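Local coordinates for probable zinc protease PqqL (Escherichia coli, PDB 6OFT), which probably acts as a periplasmic zinc-dependent endopeptidase of the M16 family, this chain being the first half of the protein, at residues 256-261 and 321-326; 285-290 and 306-311; 329-334 and 432-437. All coordinates share one frame; numbering follows the deposited sequence.

Contact 1. Residues 256-261 and 321-326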
# COMPACT_ATOMS: atom_id res chain seq x y z
N GLY A 256 -21.20 -11.23 0.60
CA GLY A 256 -20.40 -12.08 -0.28
C GLY A 256 -19.53 -13.11 0.41
O GLY A 256 -19.58 -13.28 1.63
N ILE A 257 -18.73 -13.80 -0.41
CA ILE A 257 -17.82 -14.85 0.02
C ILE A 257 -16.45 -14.65 -0.64
O ILE A 257 -16.37 -14.27 -1.80
CB ILE A 257 -18.43 -16.27 -0.23
CG1 ILE A 257 -17.57 -17.40 0.41
CG2 ILE A 257 -18.72 -16.53 -1.73
CD1 ILE A 257 -18.25 -18.76 0.58
N ALA A 258 -15.37 -14.89 0.12
CA ALA A 258 -14.03 -14.77 -0.41
C ALA A 258 -13.11 -15.86 0.13
O ALA A 258 -13.27 -16.31 1.28
CB ALA A 258 -13.47 -13.39 -0.09
N LEU A 259 -12.17 -16.29 -0.69
CA LEU A 259 -11.09 -17.21 -0.26
C LEU A 259 -9.78 -16.41 -0.30
O LEU A 259 -9.51 -15.83 -1.33
CB LEU A 259 -11.00 -18.42 -1.18
CG LEU A 259 -9.81 -19.34 -0.95
CD1 LEU A 259 -9.79 -19.86 0.47
CD2 LEU A 259 -9.80 -20.50 -1.92
N TYR A 260 -9.07 -16.34 0.81
CA TYR A 260 -7.81 -15.62 0.94
C TYR A 260 -6.66 -16.60 1.10
O TYR A 260 -6.76 -17.51 1.91
CB TYR A 260 -7.83 -14.73 2.19
CG TYR A 260 -8.64 -13.45 2.10
CD1 TYR A 260 -10.03 -13.48 2.21
CD2 TYR A 260 -8.02 -12.21 2.00
CE1 TYR A 260 -10.78 -12.30 2.17
CE2 TYR A 260 -8.76 -11.03 1.95
CZ TYR A 260 -10.14 -11.08 2.01
OH TYR A 260 -10.88 -9.92 1.95
N TYR A 261 -5.62 -16.38 0.35
CA TYR A 261 -4.36 -17.15 0.46
C TYR A 261 -3.29 -16.17 0.96
O TYR A 261 -3.38 -15.03 0.61
CB TYR A 261 -3.95 -17.77 -0.87
CG TYR A 261 -4.77 -18.94 -1.35
CD1 TYR A 261 -4.58 -20.20 -0.82
CD2 TYR A 261 -5.71 -18.80 -2.34
CE1 TYR A 261 -5.31 -21.29 -1.25
CE2 TYR A 261 -6.45 -19.87 -2.79
CZ TYR A 261 -6.26 -21.12 -2.23
OH TYR A 261 -6.96 -22.20 -2.65
N PHE A 321 -6.62 -12.87 -2.74
CA PHE A 321 -7.99 -13.31 -2.47
C PHE A 321 -8.88 -13.38 -3.71
O PHE A 321 -8.67 -12.64 -4.67
CB PHE A 321 -8.65 -12.47 -1.37
CG PHE A 321 -8.90 -11.01 -1.66
CD1 PHE A 321 -10.10 -10.59 -2.22
CD2 PHE A 321 -7.95 -10.05 -1.31
CE1 PHE A 321 -10.33 -9.24 -2.48
CE2 PHE A 321 -8.20 -8.70 -1.55
CZ PHE A 321 -9.39 -8.30 -2.12
N PHE A 322 -9.90 -14.24 -3.65
CA PHE A 322 -10.87 -14.44 -4.73
C PHE A 322 -12.24 -14.23 -4.12
O PHE A 322 -12.64 -14.98 -3.24
CB PHE A 322 -10.72 -15.82 -5.37
CG PHE A 322 -9.33 -16.08 -5.90
CD1 PHE A 322 -8.37 -16.70 -5.10
CD2 PHE A 322 -8.97 -15.70 -7.18
CE1 PHE A 322 -7.07 -16.91 -5.58
CE2 PHE A 322 -7.67 -15.91 -7.66
CZ PHE A 322 -6.73 -16.52 -6.86
N ARG A 323 -12.93 -13.17 -4.55
CA ARG A 323 -14.23 -12.78 -4.01
C ARG A 323 -15.36 -12.80 -5.02
O ARG A 323 -15.17 -12.42 -6.17
CB ARG A 323 -14.10 -11.40 -3.34
CG ARG A 323 -15.39 -10.87 -2.70
CD ARG A 323 -15.21 -9.49 -2.10
NE ARG A 323 -14.25 -9.48 -1.00
CZ ARG A 323 -14.52 -9.89 0.24
NH1 ARG A 323 -15.72 -10.36 0.54
NH2 ARG A 323 -13.59 -9.84 1.18
N VAL A 324 -16.56 -13.22 -4.57
CA VAL A 324 -17.80 -13.19 -5.33
C VAL A 324 -18.83 -12.45 -4.46
O VAL A 324 -19.08 -12.86 -3.32
CB VAL A 324 -18.31 -14.58 -5.83
CG1 VAL A 324 -19.75 -14.48 -6.32
CG2 VAL A 324 -17.41 -15.15 -6.92
N ASN A 325 -19.39 -11.35 -4.99
CA ASN A 325 -20.41 -10.55 -4.31
C ASN A 325 -21.79 -11.14 -4.55
O ASN A 325 -22.15 -11.46 -5.68
CB ASN A 325 -20.33 -9.09 -4.73
CG ASN A 325 -18.95 -8.48 -4.55
OD1 ASN A 325 -18.38 -7.89 -5.47
ND2 ASN A 325 -18.36 -8.64 -3.36
N ALA A 326 -22.54 -11.33 -3.45
CA ALA A 326 -23.87 -11.92 -3.48
C ALA A 326 -24.97 -10.97 -3.94
O ALA A 326 -24.92 -9.76 -3.69
CB ALA A 326 -24.22 -12.49 -2.12
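Four backbone hydrogen bonds join strands 256-261 and 321-326, whose directions are 175° apart. Ile257 and Val324 form one hydrogen-bonded antiparallel pair (Ile257 N to Val324 O 3.1 Å, Val324 N to Ile257 O 3.0 Å), Leu259 and Phe322 the next (Phe322 N to Leu259 O 2.8 Å). Alpha hydrogens supplement them at the non-hydrogen-bonded positions, with Ala258 CA 3.2 Å from Phe322 O. Tyr260 and Phe321 share one face of the sheet. Phe321 CB makes a CH-pi contact over the Tyr260 ring, 3.5 Å from its centroid, while the two rings, with planes at 28°, are slid apart and barely overlap. These are two inner, neighbouring strands of the five-stranded mixed sheet in the second M16-type domain of this half, the one that matches the family's inactive domain. Polar contact on the same face comes from Arg323: bent at chi3 (-63°), its chain folds the guanidinium back over Ala258 CB, which lies under the centre of one face, 3.7 Å from CZ. From the edge of that group NH2 reaches Tyr260 OH in a weak bond of 2.8 Å; the salt bridge of the same NH2 is with Glu433. A leucine in place of Tyr260 would probably leave Phe321 CB without its ring face and Arg323 without the hydroxyl. Beside Phe322, on the other face, Tyr261 CD2 comes to the ring edge at 4.0 Å from CE1.

Contact 2. Residues 285-290 and 306-311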
# COMPACT_ATOMS: atom_id res chain seq x y z
N GLN A 285 -5.78 -11.20 -12.89
CA GLN A 285 -6.49 -10.62 -14.02
C GLN A 285 -7.32 -11.65 -14.80
O GLN A 285 -8.45 -11.35 -15.17
CB GLN A 285 -5.55 -9.86 -14.98
CG GLN A 285 -6.33 -9.14 -16.10
CD GLN A 285 -5.53 -8.15 -16.89
OE1 GLN A 285 -4.41 -7.78 -16.53
NE2 GLN A 285 -6.10 -7.67 -18.00
N LEU A 286 -6.76 -12.84 -15.05
CA LEU A 286 -7.45 -13.89 -15.80
C LEU A 286 -8.73 -14.34 -15.08
O LEU A 286 -9.76 -14.51 -15.73
CB LEU A 286 -6.51 -15.07 -16.08
CG LEU A 286 -5.47 -14.86 -17.20
CD1 LEU A 286 -4.31 -15.80 -17.03
CD2 LEU A 286 -6.09 -15.06 -18.58
N PHE A 287 -8.67 -14.46 -13.73
CA PHE A 287 -9.82 -14.80 -12.90
C PHE A 287 -10.90 -13.72 -13.10
O PHE A 287 -12.05 -14.06 -13.38
CB PHE A 287 -9.41 -14.87 -11.41
CG PHE A 287 -10.55 -15.25 -10.50
CD1 PHE A 287 -11.43 -14.28 -10.01
CD2 PHE A 287 -10.76 -16.57 -10.13
CE1 PHE A 287 -12.48 -14.62 -9.16
CE2 PHE A 287 -11.82 -16.92 -9.28
CZ PHE A 287 -12.67 -15.94 -8.80
N ASN A 288 -10.52 -12.43 -12.96
CA ASN A 288 -11.37 -11.25 -13.13
C ASN A 288 -12.03 -11.24 -14.49
O ASN A 288 -13.24 -11.01 -14.58
CB ASN A 288 -10.56 -9.96 -12.91
CG ASN A 288 -10.18 -9.75 -11.47
OD1 ASN A 288 -10.74 -10.40 -10.59
ND2 ASN A 288 -9.24 -8.85 -11.18
N GLN A 289 -11.23 -11.47 -15.54
CA GLN A 289 -11.64 -11.53 -16.95
C GLN A 289 -12.73 -12.59 -17.12
O GLN A 289 -13.83 -12.25 -17.54
CB GLN A 289 -10.41 -11.81 -17.85
CG GLN A 289 -10.70 -11.97 -19.35
CD GLN A 289 -9.45 -11.94 -20.20
OE1 GLN A 289 -8.92 -12.97 -20.62
NE2 GLN A 289 -8.97 -10.73 -20.50
N ARG A 290 -12.47 -13.85 -16.69
CA ARG A 290 -13.44 -14.94 -16.80
C ARG A 290 -14.75 -14.64 -16.09
O ARG A 290 -15.80 -14.79 -16.71
CB ARG A 290 -12.87 -16.29 -16.37
CG ARG A 290 -13.60 -17.43 -17.08
CD ARG A 290 -13.06 -18.77 -16.73
NE ARG A 290 -11.88 -19.10 -17.53
CZ ARG A 290 -11.18 -20.22 -17.36
NH1 ARG A 290 -11.54 -21.11 -16.46
NH2 ARG A 290 -10.11 -20.45 -18.11
N GLY A 306 -17.83 -9.51 -8.46
CA GLY A 306 -16.71 -10.13 -7.77
C GLY A 306 -15.37 -9.72 -8.32
O GLY A 306 -15.30 -9.09 -9.39
N THR A 307 -14.29 -10.05 -7.58
CA THR A 307 -12.91 -9.71 -7.95
C THR A 307 -11.86 -10.65 -7.35
O THR A 307 -12.13 -11.38 -6.40
CB THR A 307 -12.61 -8.22 -7.60
OG1 THR A 307 -11.41 -7.81 -8.26
CG2 THR A 307 -12.48 -7.97 -6.09
N ALA A 308 -10.67 -10.60 -7.90
CA ALA A 308 -9.47 -11.27 -7.42
C ALA A 308 -8.48 -10.12 -7.26
O ALA A 308 -8.47 -9.19 -8.08
CB ALA A 308 -8.96 -12.28 -8.43
N ARG A 309 -7.71 -10.15 -6.18
CA ARG A 309 -6.76 -9.09 -5.89
C ARG A 309 -5.64 -9.58 -5.02
O ARG A 309 -5.81 -10.53 -4.25
CB ARG A 309 -7.47 -7.94 -5.16
CG ARG A 309 -7.24 -6.57 -5.78
CD ARG A 309 -7.60 -5.44 -4.83
NE ARG A 309 -9.03 -5.38 -4.53
CZ ARG A 309 -9.54 -5.01 -3.36
NH1 ARG A 309 -8.74 -4.66 -2.36
NH2 ARG A 309 -10.85 -4.99 -3.17
N SER A 310 -4.50 -8.90 -5.12
CA SER A 310 -3.34 -9.11 -4.27
C SER A 310 -3.22 -7.87 -3.39
O SER A 310 -3.46 -6.75 -3.85
CB SER A 310 -2.07 -9.34 -5.09
OG SER A 310 -1.75 -8.22 -5.90
N VAL A 311 -2.89 -8.07 -2.11
CA VAL A 311 -2.70 -6.97 -1.15
C VAL A 311 -1.44 -7.24 -0.32
O VAL A 311 -1.19 -8.39 0.05
CB VAL A 311 -3.98 -6.68 -0.30
CG1 VAL A 311 -4.39 -7.87 0.58
CG2 VAL A 311 -3.84 -5.41 0.54
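A helix laid against one face of a beta-sheet, as in the alpha/beta domains of M16 peptidases, is the setting here: helix 271-296 runs antiparallel to the outermost strand 303-314, the axes of the short segments 7.2 Å apart at closest. Asn288 carries the polar part. Its carboxamide faces the backbone of Ala308 and uses both ends. OD1 accepts Ala308 N at 2.7 Å, in the carbonyl plane and on a lone pair, although the N-H is bent, at 135°. ND2 donates to Ala308 O at 3.2 Å with a straighter N-H, 158°, and the acceptor lies close to the plane of the amide. With CG beside the backbone N (chi1 -71°), the amide swings off the helix surface toward the strand. Thr307 lies alongside it, pointing the same way, its OG1 3.5 Å from Asn288 OD1 in proximity only; the hydroxyl's weak bond is to Ala308 O.

The apolar part is the methyl of Ala308, which points at the helix. It touches Phe287 CD1 at 3.5 Å, approaching the ring obliquely, and lies 3.4 Å from Asn288 OD1. Phe287 goes on to meet the ring of Phe322 on the next strand and Leu342 and Ile345 of helix 331-348, so the small Ala308 side chain forms one border of a larger apolar cluster.

The opposite edge of the strand bonds to Arg323 and Phe321 through Thr307 and Arg309. The Asn288 amide therefore supplies a donor and an acceptor to Ala308 where the sheet ends within this chain, and the paired bonds are likely to fix the amide's rotation and the place of Ala308 along the helix.

Contact 3. Residues 329-334 and 432-437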
# COMPACT_ATOMS: atom_id res chain seq x y z
N ASP A 329 -29.17 -11.42 -0.34
CA ASP A 329 -28.85 -12.32 0.77
C ASP A 329 -28.58 -13.75 0.29
O ASP A 329 -28.45 -14.67 1.10
CB ASP A 329 -30.00 -12.29 1.79
CG ASP A 329 -30.33 -10.90 2.32
OD1 ASP A 329 -29.43 -10.03 2.31
OD2 ASP A 329 -31.49 -10.69 2.73
N ASN A 330 -28.48 -13.95 -1.04
CA ASN A 330 -28.27 -15.25 -1.64
C ASN A 330 -26.82 -15.71 -1.49
O ASN A 330 -26.03 -15.64 -2.44
CB ASN A 330 -28.79 -15.27 -3.09
CG ASN A 330 -30.23 -14.79 -3.26
OD1 ASN A 330 -31.04 -14.77 -2.32
ND2 ASN A 330 -30.57 -14.39 -4.48
N MET A 331 -26.47 -16.17 -0.28
CA MET A 331 -25.13 -16.65 0.06
C MET A 331 -24.75 -17.95 -0.65
O MET A 331 -23.58 -18.14 -0.98
CB MET A 331 -24.94 -16.76 1.59
CG MET A 331 -25.21 -15.46 2.35
SD MET A 331 -24.25 -14.02 1.78
CE MET A 331 -22.69 -14.34 2.59
N GLN A 332 -25.74 -18.82 -0.92
CA GLN A 332 -25.53 -20.10 -1.60
C GLN A 332 -25.08 -19.91 -3.04
O GLN A 332 -24.13 -20.56 -3.48
CB GLN A 332 -26.78 -20.98 -1.52
CG GLN A 332 -26.51 -22.46 -1.78
CD GLN A 332 -25.79 -23.13 -0.63
OE1 GLN A 332 -26.26 -23.16 0.51
NE2 GLN A 332 -24.62 -23.68 -0.92
N ASP A 333 -25.71 -18.97 -3.75
CA ASP A 333 -25.37 -18.66 -5.15
C ASP A 333 -23.98 -18.06 -5.30
O ASP A 333 -23.29 -18.39 -6.26
CB ASP A 333 -26.45 -17.76 -5.79
CG ASP A 333 -27.76 -18.47 -6.08
OD1 ASP A 333 -28.76 -17.78 -6.37
OD2 ASP A 333 -27.79 -19.72 -6.00
N ALA A 334 -23.58 -17.20 -4.33
CA ALA A 334 -22.26 -16.58 -4.29
C ALA A 334 -21.19 -17.66 -4.12
O ALA A 334 -20.24 -17.72 -4.90
CB ALA A 334 -22.18 -15.58 -3.14
N TRP A 432 -11.40 -18.82 4.59
CA TRP A 432 -12.71 -18.53 3.96
C TRP A 432 -13.36 -17.38 4.71
O TRP A 432 -13.29 -17.38 5.91
CB TRP A 432 -13.62 -19.75 3.97
CG TRP A 432 -13.26 -20.76 2.94
CD1 TRP A 432 -12.50 -21.86 3.13
CD2 TRP A 432 -13.60 -20.73 1.55
NE1 TRP A 432 -12.36 -22.53 1.96
CE2 TRP A 432 -13.02 -21.86 0.97
CE3 TRP A 432 -14.35 -19.87 0.75
CZ2 TRP A 432 -13.15 -22.16 -0.38
CZ3 TRP A 432 -14.48 -20.17 -0.58
CH2 TRP A 432 -13.88 -21.28 -1.14
N GLU A 433 -13.98 -16.47 4.01
CA GLU A 433 -14.64 -15.36 4.67
C GLU A 433 -15.96 -14.99 4.01
O GLU A 433 -16.03 -14.84 2.80
CB GLU A 433 -13.70 -14.15 4.70
CG GLU A 433 -14.23 -12.96 5.47
CD GLU A 433 -13.48 -11.70 5.07
OE1 GLU A 433 -12.43 -11.43 5.69
OE2 GLU A 433 -13.93 -11.02 4.12
N GLN A 434 -16.99 -14.80 4.84
CA GLN A 434 -18.29 -14.34 4.39
C GLN A 434 -18.62 -13.03 5.06
O GLN A 434 -18.28 -12.84 6.22
CB GLN A 434 -19.39 -15.38 4.65
CG GLN A 434 -19.44 -16.46 3.57
CD GLN A 434 -20.25 -17.65 3.98
OE1 GLN A 434 -21.27 -17.98 3.38
NE2 GLN A 434 -19.80 -18.34 5.01
N MET A 435 -19.29 -12.14 4.33
CA MET A 435 -19.71 -10.84 4.84
C MET A 435 -21.21 -10.76 4.76
O MET A 435 -21.78 -11.08 3.72
CB MET A 435 -19.02 -9.72 4.06
CG MET A 435 -17.57 -9.55 4.44
SD MET A 435 -16.68 -8.32 3.46
CE MET A 435 -17.48 -6.77 4.04
N VAL A 436 -21.86 -10.47 5.91
CA VAL A 436 -23.32 -10.39 6.04
C VAL A 436 -23.73 -9.06 6.70
O VAL A 436 -23.00 -8.55 7.56
CB VAL A 436 -23.96 -11.64 6.72
CG1 VAL A 436 -23.78 -12.87 5.85
CG2 VAL A 436 -23.42 -11.89 8.13
N ASN A 437 -24.86 -8.48 6.27
CA ASN A 437 -25.30 -7.18 6.80
C ASN A 437 -26.73 -7.18 7.37
O ASN A 437 -27.23 -6.13 7.78
CB ASN A 437 -25.11 -6.06 5.76
CG ASN A 437 -25.84 -6.24 4.45
OD1 ASN A 437 -26.72 -7.09 4.28
ND2 ASN A 437 -25.46 -5.42 3.48
O HOH W 1 -21.48 -17.25 0.67
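The methyl of Met331 is the meeting point between the start of helix 331-348 and strand 430-436. CE lies 3.6 Å from the backbone oxygen Met435 O and 3.7 Å from Val436 CG1, and it also approaches Gln434, whose OE1 is 4.0 Å away. The Met331 and Val436 side chains cross at about a right angle, and CE is the atom that meets the valine. Successive bends at chi2 (-55°) and chi3 (-80°) turn that end away from a straight course and bring CE against the strand.

A water makes the polar link. It donates both to Met331 O, at 2.8 Å, and to Gln434 OE1, also at 2.8 Å, tying the backbone of the first helical turn to the glutamine carboxamide. Beyond CG the glutamine is extended, which carries the amide out from the strand to this water.

Strand 430-436 is an inner strand of the five-stranded mixed sheet, running parallel to 242-248 and antiparallel to 256-264. Helix 331-348 packs on the face carrying Ile257 and Val324, and its start reaches the last residues of strand 430-436. An inverse gamma turn centred on Asn330 leads the chain into that helix, with a weak bond from Met331 N to Asp329 O.

Farther out, Gln434 NE2 is held by the backbone oxygen of Leu446, which fixes the other end of the amide. Val436 is backed by Ala441 of helix 439-444. Asp329 bonds to Asn438, and Asn437 is held through its amide nitrogen by Asn252 O and through OD1 by Asn255.

In the fold
All three contacts belong to the five-stranded mixed sheet of the second domain, on the same side of the chain's centre and away from the predicted zinc site. Contact 1 joins two inner, neighbouring strands. Contact 2, its centre about 10 Å from that of contact 1, lies at the outer strand 303-314 and falls within the chain between the segments of contact 1; contact 3, its centre about 9 Å from that of contact 1, follows both and adds strand 430-436, which returns after a long, largely helical run. The centres of contacts 2 and 3 are about 18 Å apart, and the two do not touch. Contact 1 lies between the other two, sharing a neighbouring strand with each.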